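Local coordinates for 3-oxoacyl-(Acyl-carrier protein) synthase (Burkholderia xenovorans, PDB 4EFI), which probably catalyses the condensing step of fatty acid synthesis, joining an acyl group to a malonyl unit carried on acyl-carrier protein, as 3-oxoacyl synthases of its family do, at residues G21-V26 against R71-K76; D89-V94 against A104-L109; V94-N99 against D123-C128; R149-V154 against G177-L182. All blocks are in the same frame, centred on the assembly; numbering follows the deposited sequence. Where two conformers were deposited one is given.

From the N terminus, contact 1 comes first: strand 17-26 meets helix 66-81, closing a loop of 44 residues. Contacts 2 and 3 then interlock, because their segments alternate along the chain and share Val94; contact 2 sets strand 90-94 against helix 105-112, and contact 3 joins the loop after that strand to the end of strand 120-124. Asp123 of contact 3 links the two by accepting from the backbone N atoms of Thr105 and Ala106. Contact 4 closes last, pairing strands 149-156 and 176-184. None nests within another. Contact 4 lies at the middle of the six-stranded mixed sheet, hydrogen-bonded through Ala153 to strand 90-94 and through Met179 to strand 17-26.

Contact 1. Residues G21-V26 against R71-K76; sequences GVVSCV and RKAGEK
Ala73 presses its methyl group onto the backbone of Val23 and the CB of Cys25, seating helix 66-81 on strand 17-26 of the mixed sheet in this thiolase-like fold. The two short segments run 142° apart in direction, with axes 7.0 Å from each other, an approach allowed by the small Ala73. The packing is tight in this buried part, where Ala73 CB lies 3.4 Å from Val23 O. Val23 and Cys25 both point toward the helix, whereas Val22 and Ser24, alternating with them, point away; those two pack against helix 305-313, where Ser24 OG is hydrogen-bonded to Thr311 OG1. Beneath the helix, Ala73 also touches Met179 of the neighbouring strand, so that its methyl bridges two strands.

Toward solvent the contact is made by the aliphatic stems of two lysines, while their ends lead away. Lys76 brings CG to 4.0 Å from Val23 CG1 before its chain turns about the CB-CG bond (chi2 71°) and carries the ammonium group off; the same side chain touches Asp350 and Ile352 of the edge strand. Lys72 behaves similarly at the other end, its extended chain running off while its first carbon stays beside the sulfur: Cys25 SG, placed opposite the backbone N (chi1 180°), sits 3.9 Å from Lys72 CB.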
loop_
_atom_site.group_PDB
_atom_site.type_symbol
_atom_site.label_atom_id
_atom_site.label_comp_id
_atom_site.label_asym_id
_atom_site.label_seq_id
_atom_site.Cartn_x
_atom_site.Cartn_y
_atom_site.Cartn_z
ATOM N N GLY A 21 -0.287 12.803 9.927
ATOM C CA GLY A 21 -1.521 12.910 9.157
ATOM C C GLY A 21 -1.469 11.982 7.970
ATOM O O GLY A 21 -0.359 11.615 7.536
ATOM N N VAL A 22 -2.628 11.595 7.447
ATOM C CA VAL A 22 -2.706 10.725 6.268
ATOM C C VAL A 22 -3.931 11.142 5.443
ATOM O O VAL A 22 -5.024 11.296 5.986
ATOM C CB VAL A 22 -2.901 9.236 6.641
ATOM C CG1 VAL A 22 -2.832 8.351 5.388
ATOM C CG2 VAL A 22 -1.908 8.762 7.682
ATOM N N VAL A 23 -3.739 11.385 4.152
ATOM C CA VAL A 23 -4.867 11.612 3.257
ATOM C C VAL A 23 -4.779 10.653 2.064
ATOM O O VAL A 23 -3.685 10.452 1.488
ATOM C CB VAL A 23 -4.916 13.060 2.736
ATOM C CG1 VAL A 23 -6.022 13.255 1.713
ATOM C CG2 VAL A 23 -5.100 14.025 3.894
ATOM N N SER A 24 -5.916 10.113 1.661
ATOM C CA SER A 24 -6.017 9.280 0.460
ATOM C C SER A 24 -6.843 10.011 -0.573
ATOM O O SER A 24 -7.818 10.690 -0.214
ATOM C CB SER A 24 -6.702 7.954 0.768
ATOM O OG SER A 24 -6.008 7.217 1.756
ATOM N N CYS A 25 -6.506 9.828 -1.838
ATOM C CA CYS A 25 -7.282 10.352 -2.960
ATOM C C CYS A 25 -7.555 9.211 -3.930
ATOM O O CYS A 25 -6.631 8.517 -4.400
ATOM C CB CYS A 25 -6.522 11.467 -3.685
ATOM S SG CYS A 25 -7.432 12.149 -5.100
ATOM N N VAL A 26 -8.823 8.994 -4.241
ATOM C CA VAL A 26 -9.249 7.970 -5.186
ATOM C C VAL A 26 -9.893 8.608 -6.413
ATOM O O VAL A 26 -10.473 9.687 -6.334
ATOM C CB VAL A 26 -10.236 6.962 -4.557
ATOM C CG1 VAL A 26 -9.547 6.189 -3.472
ATOM C CG2 VAL A 26 -11.521 7.652 -4.018
ATOM N N ARG A 71 -0.474 13.804 -5.481
ATOM C CA ARG A 71 -0.396 15.271 -5.420
ATOM C C ARG A 71 -1.660 15.836 -4.770
ATOM O O ARG A 71 -1.596 16.685 -3.876
ATOM C CB ARG A 71 -0.252 15.899 -6.814
ATOM C CG ARG A 71 -0.120 17.437 -6.762
ATOM C CD ARG A 71 -0.243 18.128 -8.099
ATOM N NE ARG A 71 -1.502 17.841 -8.768
ATOM C CZ ARG A 71 -1.663 17.045 -9.833
ATOM N NH1 ARG A 71 -0.646 16.430 -10.435
ATOM N NH2 ARG A 71 -2.882 16.869 -10.312
ATOM N N LYS A 72 -2.831 15.381 -5.199
ATOM C CA LYS A 72 -4.088 15.899 -4.646
ATOM C C LYS A 72 -4.212 15.540 -3.166
ATOM O O LYS A 72 -4.615 16.369 -2.341
ATOM C CB LYS A 72 -5.268 15.331 -5.448
ATOM C CG LYS A 72 -5.290 15.860 -6.869
ATOM C CD LYS A 72 -6.302 15.124 -7.735
ATOM C CE LYS A 72 -6.420 15.771 -9.116
ATOM N NZ LYS A 72 -6.773 14.755 -10.144
ATOM N N ALA A 73 -3.832 14.326 -2.791
ATOM C CA ALA A 73 -3.830 13.941 -1.383
ATOM C C ALA A 73 -2.874 14.828 -0.603
ATOM O O ALA A 73 -3.178 15.264 0.504
ATOM C CB ALA A 73 -3.434 12.464 -1.233
ATOM N N GLY A 74 -1.717 15.104 -1.199
ATOM C CA GLY A 74 -0.692 15.918 -0.571
ATOM C C GLY A 74 -1.147 17.347 -0.333
ATOM O O GLY A 74 -0.892 17.932 0.723
ATOM N N GLU A 75 -1.811 17.942 -1.314
ATOM C CA GLU A 75 -2.360 19.290 -1.153
ATOM C C GLU A 75 -3.327 19.354 -0.004
ATOM O O GLU A 75 -3.290 20.289 0.808
ATOM C CB GLU A 75 -3.036 19.736 -2.452
ATOM C CG GLU A 75 -1.996 19.994 -3.554
ATOM C CD GLU A 75 -2.563 20.193 -4.946
ATOM O OE1 GLU A 75 -3.620 19.623 -5.277
ATOM O OE2 GLU A 75 -1.896 20.914 -5.720
ATOM N N LYS A 76 -4.214 18.377 0.088
ATOM C CA LYS A 76 -5.193 18.347 1.157
ATOM C C LYS A 76 -4.515 18.135 2.512
ATOM O O LYS A 76 -4.875 18.773 3.507
ATOM C CB LYS A 76 -6.227 17.245 0.869
ATOM C CG LYS A 76 -7.299 17.062 1.904
ATOM C CD LYS A 76 -8.276 18.209 1.917
ATOM C CE LYS A 76 -9.442 17.909 2.842
ATOM N NZ LYS A 76 -10.528 18.924 2.669
#

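Contact 2. Residues D89-V94 against A104-L109; sequences DALIFV and ATAFVL
The CA atoms of Phe93 and Ala106, 5.6 Å apart, are the nearest such pair between strand 90-94 and helix 105-109, whose segment axes come within 8.2 Å at 133° between their directions. Strand and helix belong to a beta-alpha-beta unit completed by strand 120-124, the parallel neighbour of 90-94 in the sheet. The interface is buried and almost entirely apolar. Leu91 and Phe93 point toward the helix and hold Ala106 between them: its CB meets Leu91 CD2 at 3.9 Å and Phe93 CB at 4.1 Å. Leu109, one turn further on, crosses both strand side chains at about a right angle, its CB against Leu91 CD1 and its CD1 3.8 Å from Phe93 CD1. Ile92, pointing to the far side of the sheet, packs on Leu137 of helix 130-143.

Thr105 OG1 stays at the margin of the ring and accepts a hydrogen bond from the backbone N of Asn99. The methyl, opposite the backbone N, lies over one face of the Phe93 ring in a CH-pi contact: Thr105 CG2 stands 4.0 Å from the Phe93 ring centroid and 21° off the ring normal, displaced toward the rim beside CE2.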
loop_
_atom_site.group_PDB
_atom_site.type_symbol
_atom_site.label_atom_id
_atom_site.label_comp_id
_atom_site.label_asym_id
_atom_site.label_seq_id
_atom_site.Cartn_x
_atom_site.Cartn_y
_atom_site.Cartn_z
ATOM N N ASP A 89 11.293 18.322 4.082
ATOM C CA ASP A 89 12.696 17.903 3.939
ATOM C C ASP A 89 12.939 16.719 3.022
ATOM O O ASP A 89 14.041 16.575 2.509
ATOM C CB ASP A 89 13.287 17.604 5.320
ATOM C CG ASP A 89 13.231 18.800 6.240
ATOM O OD1 ASP A 89 13.666 19.895 5.805
ATOM O OD2 ASP A 89 12.786 18.656 7.400
ATOM N N ALA A 90 11.939 15.866 2.824
ATOM C CA ALA A 90 12.073 14.746 1.899
ATOM C C ALA A 90 10.707 14.329 1.414
ATOM O O ALA A 90 9.716 14.416 2.159
ATOM C CB ALA A 90 12.748 13.561 2.600
ATOM N N LEU A 91 10.654 13.877 0.172
ATOM C CA LEU A 91 9.471 13.263 -0.402
ATOM C C LEU A 91 9.893 11.938 -1.023
ATOM O O LEU A 91 10.770 11.881 -1.898
ATOM C CB LEU A 91 8.833 14.153 -1.473
ATOM C CG LEU A 91 7.495 13.605 -1.990
ATOM C CD1 LEU A 91 6.458 14.676 -2.250
ATOM C CD2 LEU A 91 7.698 12.732 -3.215
ATOM N N ILE A 92 9.261 10.868 -0.554
ATOM C CA ILE A 92 9.498 9.535 -1.084
ATOM C C ILE A 92 8.254 9.081 -1.816
ATOM O O ILE A 92 7.174 9.094 -1.230
ATOM C CB ILE A 92 9.803 8.570 0.064
ATOM C CG1 ILE A 92 10.989 9.080 0.899
ATOM C CG2 ILE A 92 10.108 7.175 -0.490
ATOM C CD1 ILE A 92 11.306 8.217 2.126
ATOM N N PHE A 93 8.400 8.714 -3.084
ATOM C CA PHE A 93 7.286 8.238 -3.917
ATOM C C PHE A 93 7.420 6.742 -4.121
ATOM O O PHE A 93 8.344 6.267 -4.809
ATOM C CB PHE A 93 7.289 8.985 -5.272
ATOM C CG PHE A 93 6.181 8.554 -6.229
ATOM C CD1 PHE A 93 4.857 8.736 -5.910
ATOM C CD2 PHE A 93 6.478 7.993 -7.453
ATOM C CE1 PHE A 93 3.841 8.363 -6.807
ATOM C CE2 PHE A 93 5.479 7.613 -8.337
ATOM C CZ PHE A 93 4.174 7.818 -8.024
ATOM N N VAL A 94 6.532 5.988 -3.496
ATOM C CA VAL A 94 6.507 4.533 -3.597
ATOM C C VAL A 94 5.357 4.159 -4.510
ATOM O O VAL A 94 4.189 4.487 -4.213
ATOM C CB VAL A 94 6.313 3.880 -2.231
ATOM C CG1 VAL A 94 6.253 2.353 -2.381
ATOM C CG2 VAL A 94 7.439 4.309 -1.300
ATOM N N ALA A 104 12.199 10.747 -12.422
ATOM C CA ALA A 104 11.364 10.208 -11.371
ATOM C C ALA A 104 10.188 11.129 -11.030
ATOM O O ALA A 104 10.299 12.360 -11.042
ATOM C CB ALA A 104 12.205 9.970 -10.139
ATOM N N THR A 105 9.076 10.527 -10.666
ATOM C CA THR A 105 7.858 11.268 -10.357
ATOM C C THR A 105 8.006 12.077 -9.061
ATOM O O THR A 105 7.321 13.096 -8.867
ATOM C CB THR A 105 6.657 10.294 -10.344
ATOM O OG1 THR A 105 6.489 9.747 -11.657
ATOM C CG2 THR A 105 5.356 10.983 -9.968
ATOM N N ALA A 106 8.919 11.667 -8.180
ATOM C CA ALA A 106 9.170 12.474 -6.989
ATOM C C ALA A 106 9.597 13.886 -7.359
ATOM O O ALA A 106 9.283 14.822 -6.642
ATOM C CB ALA A 106 10.206 11.804 -6.111
ATOM N N PHE A 107 10.296 14.059 -8.475
ATOM C CA PHE A 107 10.701 15.407 -8.905
ATOM C C PHE A 107 9.508 16.217 -9.375
ATOM O O PHE A 107 9.420 17.425 -9.106
ATOM C CB PHE A 107 11.768 15.336 -10.006
ATOM C CG PHE A 107 13.065 14.798 -9.517
ATOM C CD1 PHE A 107 13.902 15.597 -8.751
ATOM C CD2 PHE A 107 13.436 13.501 -9.785
ATOM C CE1 PHE A 107 15.065 15.107 -8.243
ATOM C CE2 PHE A 107 14.611 13.004 -9.276
ATOM C CZ PHE A 107 15.428 13.825 -8.500
ATOM N N VAL A 108 8.565 15.559 -10.031
ATOM C CA VAL A 108 7.343 16.222 -10.457
ATOM C C VAL A 108 6.557 16.671 -9.222
ATOM O O VAL A 108 6.023 17.789 -9.170
ATOM C CB VAL A 108 6.467 15.272 -11.276
ATOM C CG1 VAL A 108 5.144 15.937 -11.631
ATOM C CG2 VAL A 108 7.208 14.815 -12.509
ATOM N N LEU A 109 6.426 15.785 -8.234
ATOM C CA LEU A 109 5.729 16.140 -6.997
ATOM C C LEU A 109 6.435 17.266 -6.256
ATOM O O LEU A 109 5.780 18.172 -5.716
ATOM C CB LEU A 109 5.584 14.920 -6.106
ATOM C CG LEU A 109 4.528 13.904 -6.544
ATOM C CD1 LEU A 109 4.778 12.557 -5.923
ATOM C CD2 LEU A 109 3.121 14.396 -6.160
#

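Contact 3. Residues V94-N99 against D123-C128; sequences VSQTPN and DINLGC
Val94 and Ile124 form the last parallel bridge between strands 90-94 and 120-124, at the edge of the six-stranded sheet, just before both chains leave it as loops. A single weak hydrogen bond carries the pairing onward, from Ser95 N to Ile124 O at 3.3 Å. On the face shared with Ile124, Val94 CG1 packs 3.9 Å from Leu126 CB. Ser95 turns away, and its OG accepts from Thr97 N in an ST turn; the same hydroxyl is also hydrogen-bonded to Gly155 O. Cys128, deposited in two conformers, lies near His270; the two are probably the cysteine and histidine of KAS III enzymes.

Gln96 reaches across to Asn125, Leu126 and Gly127. Gln96 CB lies 4.0 Å from Asn125 OD1. Gln96 CG, opposite the carbonyl carbon (chi1 -60°), approaches Asn125 OD1 to 3.4 Å and also rests near the backbone O of Leu126. The chain then extends, laying the amide along Gly127, where no side chain intervenes: Gln96 CD stands 3.4 Å from Gly127 CA. At the tip, Gln96 OE1 accepts from a water at 2.7 Å, while Gln96 NE2 makes a weak hydrogen bond to an unidentified ligand.

The water also donates to Asn125 OD1, at 2.8 Å from that atom. The Gln96 and Asn125 side chains are roughly perpendicular, their amide planes 64° apart. Both side-chain oxygens being acceptors, the two amides cannot bond through them directly; a water spending both its protons joins the loops instead.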
loop_
_atom_site.group_PDB
_atom_site.type_symbol
_atom_site.label_atom_id
_atom_site.label_comp_id
_atom_site.label_asym_id
_atom_site.label_seq_id
_atom_site.Cartn_x
_atom_site.Cartn_y
_atom_site.Cartn_z
ATOM N N VAL A 94 6.532 5.988 -3.496
ATOM C CA VAL A 94 6.507 4.533 -3.597
ATOM C C VAL A 94 5.357 4.159 -4.510
ATOM O O VAL A 94 4.189 4.487 -4.213
ATOM C CB VAL A 94 6.313 3.880 -2.231
ATOM C CG1 VAL A 94 6.253 2.353 -2.381
ATOM C CG2 VAL A 94 7.439 4.309 -1.300
ATOM N N SER A 95 5.686 3.512 -5.625
ATOM C CA SER A 95 4.709 3.211 -6.646
ATOM C C SER A 95 5.304 2.266 -7.671
ATOM O O SER A 95 6.531 2.210 -7.843
ATOM C CB SER A 95 4.288 4.480 -7.365
ATOM O OG SER A 95 3.266 4.241 -8.341
ATOM N N GLN A 96 4.443 1.524 -8.353
ATOM C CA GLN A 96 4.829 0.713 -9.500
ATOM C C GLN A 96 4.361 1.339 -10.821
ATOM O O GLN A 96 4.588 0.752 -11.874
ATOM C CB GLN A 96 4.235 -0.679 -9.340
ATOM C CG GLN A 96 4.732 -1.359 -8.085
ATOM C CD GLN A 96 3.995 -2.625 -7.751
ATOM O OE1 GLN A 96 4.589 -3.690 -7.697
ATOM N NE2 GLN A 96 2.716 -2.504 -7.492
ATOM N N THR A 97 3.714 2.508 -10.744
ATOM C CA THR A 97 3.103 3.131 -11.912
ATOM C C THR A 97 3.503 4.608 -12.043
ATOM O O THR A 97 2.661 5.500 -12.056
ATOM C CB THR A 97 1.569 2.895 -11.950
ATOM O OG1 THR A 97 0.970 3.251 -10.685
ATOM C CG2 THR A 97 1.274 1.424 -12.254
ATOM N N PRO A 98 4.804 4.862 -12.140
ATOM C CA PRO A 98 5.303 6.237 -12.247
ATOM C C PRO A 98 4.904 6.926 -13.565
ATOM O O PRO A 98 4.611 6.262 -14.556
ATOM C CB PRO A 98 6.813 6.044 -12.188
ATOM C CG PRO A 98 7.029 4.699 -12.798
ATOM C CD PRO A 98 5.887 3.871 -12.296
ATOM N N ASN A 99 5.005 8.252 -13.582
ATOM C CA ASN A 99 4.635 9.005 -14.777
ATOM C C ASN A 99 5.502 8.663 -15.986
ATOM O O ASN A 99 4.996 8.451 -17.091
ATOM C CB ASN A 99 4.769 10.525 -14.525
ATOM C CG ASN A 99 3.647 11.100 -13.701
ATOM O OD1 ASN A 99 2.804 10.373 -13.171
ATOM N ND2 ASN A 99 3.634 12.416 -13.568
ATOM N N ASP A 123 12.126 8.157 -5.871
ATOM C CA ASP A 123 11.136 7.171 -6.320
ATOM C C ASP A 123 11.666 5.792 -5.941
ATOM O O ASP A 123 12.769 5.417 -6.369
ATOM C CB ASP A 123 10.978 7.160 -7.869
ATOM C CG ASP A 123 9.965 8.166 -8.441
ATOM O OD1 ASP A 123 9.664 9.150 -7.773
ATOM O OD2 ASP A 123 9.544 7.976 -9.625
ATOM N N ILE A 124 10.860 4.999 -5.253
ATOM C CA ILE A 124 11.194 3.622 -4.878
ATOM C C ILE A 124 10.128 2.663 -5.411
ATOM O O ILE A 124 8.923 2.892 -5.227
ATOM C CB ILE A 124 11.269 3.485 -3.365
ATOM C CG1 ILE A 124 12.319 4.441 -2.833
ATOM C CG2 ILE A 124 11.542 2.032 -2.980
ATOM C CD1 ILE A 124 12.495 4.354 -1.297
ATOM N N ASN A 125 10.558 1.639 -6.140
ATOM C CA ASN A 125 9.633 0.661 -6.722
ATOM C C ASN A 125 9.329 -0.507 -5.803
ATOM O O ASN A 125 10.072 -1.478 -5.744
ATOM C CB ASN A 125 10.168 0.137 -8.055
ATOM C CG ASN A 125 9.201 -0.808 -8.755
ATOM O OD1 ASN A 125 8.078 -1.051 -8.285
ATOM N ND2 ASN A 125 9.606 -1.311 -9.902
ATOM N N LEU A 126 8.236 -0.376 -5.076
ATOM C CA LEU A 126 7.710 -1.452 -4.247
ATOM C C LEU A 126 6.223 -1.524 -4.462
ATOM O O LEU A 126 5.574 -0.526 -4.810
ATOM C CB LEU A 126 7.974 -1.176 -2.771
ATOM C CG LEU A 126 9.414 -1.324 -2.318
ATOM C CD1 LEU A 126 9.564 -0.693 -0.937
ATOM C CD2 LEU A 126 9.847 -2.789 -2.315
ATOM N N GLY A 127 5.667 -2.711 -4.244
ATOM C CA GLY A 127 4.239 -2.926 -4.413
ATOM C C GLY A 127 3.552 -3.102 -3.076
ATOM O O GLY A 127 3.564 -2.196 -2.252
ATOM N N CYS A 128 2.967 -4.266 -2.860
ATOM C CA CYS A 128 2.087 -4.428 -1.715
ATOM C C CYS A 128 2.779 -4.299 -0.347
ATOM O O CYS A 128 2.081 -4.177 0.653
ATOM C CB CYS A 128 1.257 -5.707 -1.868
ATOM S SG CYS A 128 0.248 -5.699 -3.378
HETATM O O HOH W 1 7.314 -3.677 -7.725
#

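Contact 4. Residues R149-V154 against G177-L182; sequences RVLLAV and GTMTAL
Met179 folds its thioether over the neighbouring strand, bent at chi2 (75°) and again at chi3, so that its SD settles 3.6 Å from Ala153 CB and 3.8 Å from Leu151 CB. Helix 66-81 lies over this face, Leu77 touching Met179 and Cys70 touching Ala153. On the other face Leu152 and Leu182 cross nearly square, their CD1 atoms 3.9 Å apart, and helix 130-143 packs on both.

Between these layers runs the antiparallel pairing of strands 149-156 and 176-184, central in the mixed sheet of a thiolase-like fold. Val150-Leu182, Leu152-Thr180 and Val154-Thr178 are hydrogen-bonded pairs, alternating with the non-hydrogen-bonded pairs Leu151-Ala181 and Ala153-Met179. Leu152 N bonds to Thr180 O at 2.8 Å.

Polarity gathers toward Val154. Thr178 N bonds only weakly to Val154 O, but the hydroxyl of the same threonine adds a second grip: Thr178 OG1, between its backbone N and carbonyl carbon (chi1 73°), donates to Val154 O at 2.8 Å, on a lone pair in the carbonyl plane. A water donates to Leu152 O and Thr178 OG1 and is hydrogen-bonded to Thr180 OG1, which Tyr131 OH also engages. At the opposite end, Arg149 leads away to a salt bridge with Glu183.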
loop_
_atom_site.group_PDB
_atom_site.type_symbol
_atom_site.label_atom_id
_atom_site.label_comp_id
_atom_site.label_asym_id
_atom_site.label_seq_id
_atom_site.Cartn_x
_atom_site.Cartn_y
_atom_site.Cartn_z
ATOM N N ARG A 149 10.596 16.889 8.659
ATOM C CA ARG A 149 9.285 16.623 8.065
ATOM C C ARG A 149 9.485 15.875 6.753
ATOM O O ARG A 149 10.245 16.294 5.894
ATOM C CB ARG A 149 8.494 17.924 7.827
ATOM C CG ARG A 149 8.036 18.570 9.084
ATOM C CD ARG A 149 7.248 19.842 8.808
ATOM N NE ARG A 149 6.694 20.399 10.039
ATOM C CZ ARG A 149 6.143 21.600 10.152
ATOM N NH1 ARG A 149 6.080 22.391 9.105
ATOM N NH2 ARG A 149 5.663 21.995 11.322
ATOM N N VAL A 150 8.769 14.762 6.614
ATOM C CA VAL A 150 8.869 13.853 5.473
ATOM C C VAL A 150 7.468 13.588 4.942
ATOM O O VAL A 150 6.539 13.362 5.729
ATOM C CB VAL A 150 9.549 12.518 5.853
ATOM C CG1 VAL A 150 9.551 11.540 4.680
ATOM C CG2 VAL A 150 10.976 12.772 6.342
ATOM N N LEU A 151 7.322 13.628 3.621
ATOM C CA LEU A 151 6.098 13.205 2.943
ATOM C C LEU A 151 6.324 11.872 2.240
ATOM O O LEU A 151 7.295 11.695 1.502
ATOM C CB LEU A 151 5.656 14.250 1.909
ATOM C CG LEU A 151 5.256 15.604 2.504
ATOM C CD1 LEU A 151 4.812 16.526 1.379
ATOM C CD2 LEU A 151 4.135 15.447 3.511
ATOM N N LEU A 152 5.409 10.929 2.495
ATOM C CA LEU A 152 5.407 9.647 1.830
ATOM C C LEU A 152 4.239 9.603 0.877
ATOM O O LEU A 152 3.077 9.561 1.302
ATOM C CB LEU A 152 5.291 8.489 2.825
ATOM C CG LEU A 152 6.257 8.476 3.997
ATOM C CD1 LEU A 152 5.872 7.347 4.936
ATOM C CD2 LEU A 152 7.688 8.355 3.533
ATOM N N ALA A 153 4.553 9.623 -0.410
ATOM C CA ALA A 153 3.560 9.571 -1.473
ATOM C C ALA A 153 3.501 8.130 -1.942
ATOM O O ALA A 153 4.430 7.637 -2.590
ATOM C CB ALA A 153 3.986 10.491 -2.609
ATOM N N VAL A 154 2.454 7.396 -1.561
ATOM C CA VAL A 154 2.373 5.965 -1.785
ATOM C C VAL A 154 1.088 5.716 -2.574
ATOM O O VAL A 154 -0.018 5.996 -2.088
ATOM C CB VAL A 154 2.395 5.176 -0.471
ATOM C CG1 VAL A 154 2.318 3.660 -0.762
ATOM C CG2 VAL A 154 3.642 5.547 0.328
ATOM N N GLY A 177 -4.230 6.824 -4.455
ATOM C CA GLY A 177 -2.977 7.473 -4.120
ATOM C C GLY A 177 -3.086 8.074 -2.732
ATOM O O GLY A 177 -4.166 8.486 -2.326
ATOM N N THR A 178 -1.980 8.123 -1.997
ATOM C CA THR A 178 -2.024 8.604 -0.614
ATOM C C THR A 178 -0.798 9.429 -0.304
ATOM O O THR A 178 0.255 9.311 -0.944
ATOM C CB THR A 178 -2.105 7.437 0.386
ATOM O OG1 THR A 178 -0.847 6.750 0.465
ATOM C CG2 THR A 178 -3.200 6.458 0.012
ATOM N N MET A 179 -0.951 10.310 0.681
ATOM C CA MET A 179 0.165 11.053 1.235
ATOM C C MET A 179 0.126 10.940 2.751
ATOM O O MET A 179 -0.906 11.214 3.352
ATOM C CB MET A 179 0.147 12.528 0.783
ATOM C CG MET A 179 1.474 13.243 1.052
ATOM S SD MET A 179 2.770 12.760 -0.133
ATOM C CE MET A 179 2.382 13.844 -1.490
ATOM N N THR A 180 1.258 10.562 3.337
ATOM C CA THR A 180 1.443 10.446 4.780
ATOM C C THR A 180 2.510 11.434 5.208
ATOM O O THR A 180 3.572 11.533 4.567
ATOM C CB THR A 180 1.904 9.019 5.168
ATOM O OG1 THR A 180 0.885 8.078 4.808
ATOM C CG2 THR A 180 2.172 8.892 6.679
ATOM N N ALA A 181 2.234 12.184 6.270
ATOM C CA ALA A 181 3.183 13.148 6.838
ATOM C C ALA A 181 3.844 12.516 8.037
ATOM O O ALA A 181 3.165 11.960 8.897
ATOM C CB ALA A 181 2.451 14.408 7.293
ATOM N N LEU A 182 5.162 12.638 8.107
ATOM C CA LEU A 182 5.941 12.229 9.263
ATOM C C LEU A 182 6.649 13.444 9.832
ATOM O O LEU A 182 7.113 14.292 9.091
ATOM C CB LEU A 182 7.011 11.201 8.894
ATOM C CG LEU A 182 6.567 9.961 8.160
ATOM C CD1 LEU A 182 7.802 9.114 7.883
ATOM C CD2 LEU A 182 5.540 9.162 8.964
HETATM O O HOH W 2 1.196 7.563 2.141
#